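Local structure of hypothetical protein TT1561 (Thermus thermophilus, 1UF3) at residues A111-D119 / I152-Y160. The protein is of unknown function but binds calcium ions and, as a member of the calcineurin-like metallophosphoesterase superfamily, is probably a metal-dependent phosphoesterase. Residues are numbered along the deposited sequence; the frame is centred on the assembly and turned at random.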
ATOM      1  N   ALA A 111      -9.869  26.324  -6.689  1.00 21.03           N
ATOM      2  CA  ALA A 111      -9.908  27.393  -7.670  1.00 20.32           C
ATOM      3  C   ALA A 111      -9.072  28.575  -7.198  1.00 21.78           C
ATOM      4  O   ALA A 111      -8.732  28.687  -6.011  1.00 20.64           O
ATOM      5  CB  ALA A 111     -11.331  27.849  -7.890  1.00 15.90           C
ATOM      6  N   GLY A 112      -8.764  29.473  -8.122  1.00 22.07           N
ATOM      7  CA  GLY A 112      -7.989  30.633  -7.725  1.00 22.33           C
ATOM      8  C   GLY A 112      -8.012  31.809  -8.674  1.00 21.41           C
ATOM      9  O   GLY A 112      -8.565  31.755  -9.784  1.00 19.56           O
ATOM     10  N   VAL A 113      -7.445  32.905  -8.187  1.00 20.46           N
ATOM     11  CA  VAL A 113      -7.286  34.112  -8.972  1.00 20.65           C
ATOM     12  C   VAL A 113      -5.939  34.674  -8.480  1.00 21.80           C
ATOM     13  O   VAL A 113      -5.823  35.153  -7.340  1.00 19.41           O
ATOM     14  CB  VAL A 113      -8.409  35.120  -8.744  1.00 21.36           C
ATOM     15  CG1 VAL A 113      -8.147  36.348  -9.585  1.00 23.57           C
ATOM     16  CG2 VAL A 113      -9.764  34.520  -9.133  1.00 20.10           C
ATOM     17  N   GLY A 114      -4.920  34.537  -9.329  1.00 20.38           N
ATOM     18  CA  GLY A 114      -3.589  35.013  -9.005  1.00 20.90           C
ATOM     19  C   GLY A 114      -3.387  36.463  -9.432  1.00 20.72           C
ATOM     20  O   GLY A 114      -4.338  37.145  -9.795  1.00 20.28           O
ATOM     21  N   GLY A 115      -2.142  36.928  -9.396  1.00 22.00           N
ATOM     22  CA  GLY A 115      -1.857  38.306  -9.762  1.00 22.49           C
ATOM     23  C   GLY A 115      -2.311  39.227  -8.645  1.00 24.06           C
ATOM     24  O   GLY A 115      -2.732  38.772  -7.582  1.00 23.38           O
ATOM     25  N   GLU A 116      -2.238  40.528  -8.871  1.00 25.45           N
ATOM     26  CA  GLU A 116      -2.689  41.472  -7.858  1.00 24.45           C
ATOM     27  C   GLU A 116      -4.159  41.751  -8.058  1.00 21.99           C
ATOM     28  O   GLU A 116      -4.546  42.190  -9.126  1.00 23.20           O
ATOM     29  CB  GLU A 116      -1.948  42.802  -7.992  1.00 26.87           C
ATOM     30  CG  GLU A 116      -2.393  43.852  -6.978  1.00 29.46           C
ATOM     31  CD  GLU A 116      -1.889  45.248  -7.333  1.00 32.43           C
ATOM     32  OE1 GLU A 116      -0.864  45.356  -8.037  1.00 30.15           O
ATOM     33  OE2 GLU A 116      -2.526  46.233  -6.900  1.00 36.29           O
ATOM     34  N   ILE A 117      -4.998  41.488  -7.065  1.00 21.53           N
ATOM     35  CA  ILE A 117      -6.392  41.843  -7.251  1.00 23.37           C
ATOM     36  C   ILE A 117      -6.525  43.267  -6.686  1.00 25.38           C
ATOM     37  O   ILE A 117      -6.543  43.462  -5.471  1.00 25.03           O
ATOM     38  CB  ILE A 117      -7.374  40.908  -6.503  1.00 22.01           C
ATOM     39  CG1 ILE A 117      -7.309  39.481  -7.069  1.00 24.02           C
ATOM     40  CG2 ILE A 117      -8.799  41.426  -6.702  1.00 23.90           C
ATOM     41  CD1 ILE A 117      -8.013  38.406  -6.188  1.00 19.90           C
ATOM     42  N   ALA A 118      -6.591  44.252  -7.578  1.00 28.05           N
ATOM     43  CA  ALA A 118      -6.718  45.659  -7.201  1.00 30.78           C
ATOM     44  C   ALA A 118      -8.190  46.001  -7.024  1.00 33.09           C
ATOM     45  O   ALA A 118      -9.059  45.350  -7.621  1.00 33.22           O
ATOM     46  CB  ALA A 118      -6.100  46.542  -8.284  1.00 31.80           C
ATOM     47  N   ASP A 119      -8.482  47.019  -6.214  1.00 32.76           N
ATOM     48  CA  ASP A 119      -9.873  47.390  -5.988  1.00 36.06           C
ATOM     49  C   ASP A 119     -10.517  47.772  -7.309  1.00 36.44           C
ATOM     50  O   ASP A 119     -11.641  47.355  -7.614  1.00 37.15           O
ATOM     51  CB  ASP A 119      -9.990  48.565  -4.998  1.00 36.46           C
ATOM     52  CG  ASP A 119      -9.293  48.287  -3.666  1.00 38.94           C
ATOM     53  OD1 ASP A 119      -9.106  47.096  -3.322  1.00 38.99           O
ATOM     54  OD2 ASP A 119      -8.933  49.260  -2.958  1.00 38.37           O
ATOM     55  N   ILE A 152     -11.671  25.391  -1.998  1.00 20.23           N
ATOM     56  CA  ILE A 152     -10.312  25.771  -1.586  1.00 18.78           C
ATOM     57  C   ILE A 152      -9.885  26.834  -2.604  1.00 21.77           C
ATOM     58  O   ILE A 152      -9.833  26.564  -3.810  1.00 20.82           O
ATOM     59  CB  ILE A 152      -9.321  24.585  -1.644  1.00 19.31           C
ATOM     60  CG1 ILE A 152      -9.711  23.521  -0.606  1.00 13.73           C
ATOM     61  CG2 ILE A 152      -7.881  25.090  -1.385  1.00 16.71           C
ATOM     62  CD1 ILE A 152      -8.727  22.366  -0.451  1.00  9.29           C
ATOM     63  N   PHE A 153      -9.636  28.051  -2.117  1.00 21.16           N
ATOM     64  CA  PHE A 153      -9.253  29.169  -2.970  1.00 21.59           C
ATOM     65  C   PHE A 153      -7.781  29.507  -2.833  1.00 20.66           C
ATOM     66  O   PHE A 153      -7.220  29.427  -1.752  1.00 19.65           O
ATOM     67  CB  PHE A 153     -10.048  30.445  -2.612  1.00 20.11           C
ATOM     68  CG  PHE A 153     -11.496  30.448  -3.059  1.00 21.42           C
ATOM     69  CD1 PHE A 153     -12.043  29.394  -3.797  1.00 19.45           C
ATOM     70  CD2 PHE A 153     -12.302  31.527  -2.759  1.00 17.52           C
ATOM     71  CE1 PHE A 153     -13.360  29.433  -4.220  1.00 18.59           C
ATOM     72  CE2 PHE A 153     -13.632  31.574  -3.183  1.00 17.95           C
ATOM     73  CZ  PHE A 153     -14.159  30.531  -3.911  1.00 19.53           C
ATOM     74  N   LEU A 154      -7.166  29.903  -3.940  1.00 21.39           N
ATOM     75  CA  LEU A 154      -5.759  30.316  -3.936  1.00 21.18           C
ATOM     76  C   LEU A 154      -5.705  31.740  -4.474  1.00 20.71           C
ATOM     77  O   LEU A 154      -6.166  32.012  -5.569  1.00 22.64           O
ATOM     78  CB  LEU A 154      -4.896  29.405  -4.822  1.00 20.12           C
ATOM     79  CG  LEU A 154      -4.243  28.214  -4.120  1.00 20.25           C
ATOM     80  CD1 LEU A 154      -5.317  27.172  -3.793  1.00 21.61           C
ATOM     81  CD2 LEU A 154      -3.151  27.617  -5.011  1.00 18.82           C
ATOM     82  N   PHE A 155      -5.179  32.665  -3.689  1.00 21.26           N
ATOM     83  CA  PHE A 155      -5.071  34.054  -4.147  1.00 19.78           C
ATOM     84  C   PHE A 155      -3.681  34.545  -3.791  1.00 19.30           C
ATOM     85  O   PHE A 155      -3.031  34.035  -2.864  1.00 18.09           O
ATOM     86  CB  PHE A 155      -6.005  35.017  -3.402  1.00 19.15           C
ATOM     87  CG  PHE A 155      -7.450  34.749  -3.565  1.00 19.46           C
ATOM     88  CD1 PHE A 155      -8.244  34.521  -2.431  1.00 16.88           C
ATOM     89  CD2 PHE A 155      -8.054  34.857  -4.807  1.00 17.63           C
ATOM     90  CE1 PHE A 155      -9.611  34.422  -2.541  1.00 16.50           C
ATOM     91  CE2 PHE A 155      -9.413  34.756  -4.930  1.00 18.60           C
ATOM     92  CZ  PHE A 155     -10.207  34.540  -3.785  1.00 18.45           C
ATOM     93  N   HIS A 156      -3.227  35.556  -4.511  1.00 20.09           N
ATOM     94  CA  HIS A 156      -1.953  36.111  -4.138  1.00 21.49           C
ATOM     95  C   HIS A 156      -2.268  37.214  -3.105  1.00 21.62           C
ATOM     96  O   HIS A 156      -1.654  37.286  -2.044  1.00 24.03           O
ATOM     97  CB  HIS A 156      -1.234  36.714  -5.324  1.00 20.20           C
ATOM     98  CG  HIS A 156       0.055  37.362  -4.939  1.00 23.12           C
ATOM     99  ND1 HIS A 156       0.123  38.666  -4.493  1.00 20.78           N
ATOM    100  CD2 HIS A 156       1.299  36.848  -4.801  1.00 23.26           C
ATOM    101  CE1 HIS A 156       1.359  38.924  -4.095  1.00 24.18           C
ATOM    102  NE2 HIS A 156       2.091  37.835  -4.271  1.00 23.13           N
ATOM    103  N   THR A 157      -3.259  38.031  -3.434  1.00 22.01           N
ATOM    104  CA  THR A 157      -3.714  39.160  -2.644  1.00 24.01           C
ATOM    105  C   THR A 157      -4.395  38.779  -1.327  1.00 25.28           C
ATOM    106  O   THR A 157      -5.344  38.002  -1.312  1.00 25.08           O
ATOM    107  CB  THR A 157      -4.669  39.989  -3.504  1.00 24.31           C
ATOM    108  OG1 THR A 157      -3.951  40.458  -4.652  1.00 26.04           O
ATOM    109  CG2 THR A 157      -5.251  41.179  -2.729  1.00 26.26           C
HETATM  110  N   MSE A 158      -3.894  39.321  -0.220  1.00 26.72           N
HETATM  111  CA  MSE A 158      -4.453  39.042   1.104  1.00 26.33           C
HETATM  112  C   MSE A 158      -5.759  39.768   1.358  1.00 26.12           C
HETATM  113  O   MSE A 158      -5.943  40.905   0.924  1.00 26.25           O
HETATM  114  CB  MSE A 158      -3.488  39.479   2.196  1.00 30.79           C
HETATM  115  CG  MSE A 158      -2.308  38.607   2.408  1.00 34.33           C
HETATM  116 SE   MSE A 158      -1.645  38.909   4.206  1.00 42.50          SE
HETATM  117  CE  MSE A 158      -3.246  38.462   5.179  1.00 35.91           C
ATOM    118  N   PRO A 159      -6.688  39.125   2.077  1.00 25.50           N
ATOM    119  CA  PRO A 159      -7.963  39.787   2.366  1.00 26.23           C
ATOM    120  C   PRO A 159      -7.793  40.706   3.583  1.00 25.58           C
ATOM    121  O   PRO A 159      -6.889  40.523   4.395  1.00 25.76           O
ATOM    122  CB  PRO A 159      -8.892  38.621   2.672  1.00 23.41           C
ATOM    123  CG  PRO A 159      -7.967  37.668   3.369  1.00 22.75           C
ATOM    124  CD  PRO A 159      -6.735  37.711   2.488  1.00 24.02           C
ATOM    125  N   TYR A 160      -8.645  41.711   3.687  1.00 27.62           N
ATOM    126  CA  TYR A 160      -8.591  42.610   4.826  1.00 26.80           C
ATOM    127  C   TYR A 160      -9.050  41.787   6.016  1.00 26.62           C
ATOM    128  O   TYR A 160     -10.098  41.135   5.943  1.00 24.96           O
ATOM    129  CB  TYR A 160      -9.558  43.756   4.632  1.00 28.72           C
ATOM    130  CG  TYR A 160      -9.832  44.482   5.919  1.00 31.37           C
ATOM    131  CD1 TYR A 160      -8.934  45.435   6.397  1.00 33.37           C
ATOM    132  CD2 TYR A 160     -10.985  44.216   6.661  1.00 30.93           C
ATOM    133  CE1 TYR A 160      -9.174  46.123   7.585  1.00 34.47           C
ATOM    134  CE2 TYR A 160     -11.242  44.897   7.860  1.00 33.70           C
ATOM    135  CZ  TYR A 160     -10.327  45.855   8.314  1.00 34.54           C
ATOM    136  OH  TYR A 160     -10.556  46.553   9.481  1.00 34.67           O
TER
HETATM  137  O   HOH W   1      -4.566  37.236  -6.254  1.00 21.29           O
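Ile117 meets Phe155 just past the paired part of two parallel strands, 111-113 and 152-155. Ile117 itself lies on the continuation 116-118. Both segments belong to the second mixed sheet of the calcineurin-like fold. Ahead of this point the pairing is regular. Ala111 N bonds to Ile152 O, Leu154 N to Ala111 O, and Val113 N to Leu154 O (3.0 Å). Beyond it a water takes over: it donates to Val113 O and Gly115 O (2.7 Å each) and accepts from His156 N at 2.8 Å. Next, Thr157 OG1 takes the N-H of Ile117 at 2.8 Å, almost straight at 173°. This OG1 is anti to the carbonyl carbon (chi1 -61°), which turns it to Ile117 N; CG2 lies near Ile117 O. The Phe155 ring has Val113 O at its edge, in plane, 3.4 Å from CD2. Val113 CB packs near CE2. Ile117 CG1 is anti to its carbonyl carbon (chi1 -65°), and CD1 reaches Phe155 CD2 at 3.8 Å. Helix 133-140 packs on Val113, Ile117 and Phe155. The side chain of Val113 is about 6 Å from that of Glu99, a calcium ligand seen in this protein. Thus one water and one threonine hydroxyl replace direct strand pairing, satisfying main-chain polar groups at a largely buried junction beside an apolar cluster.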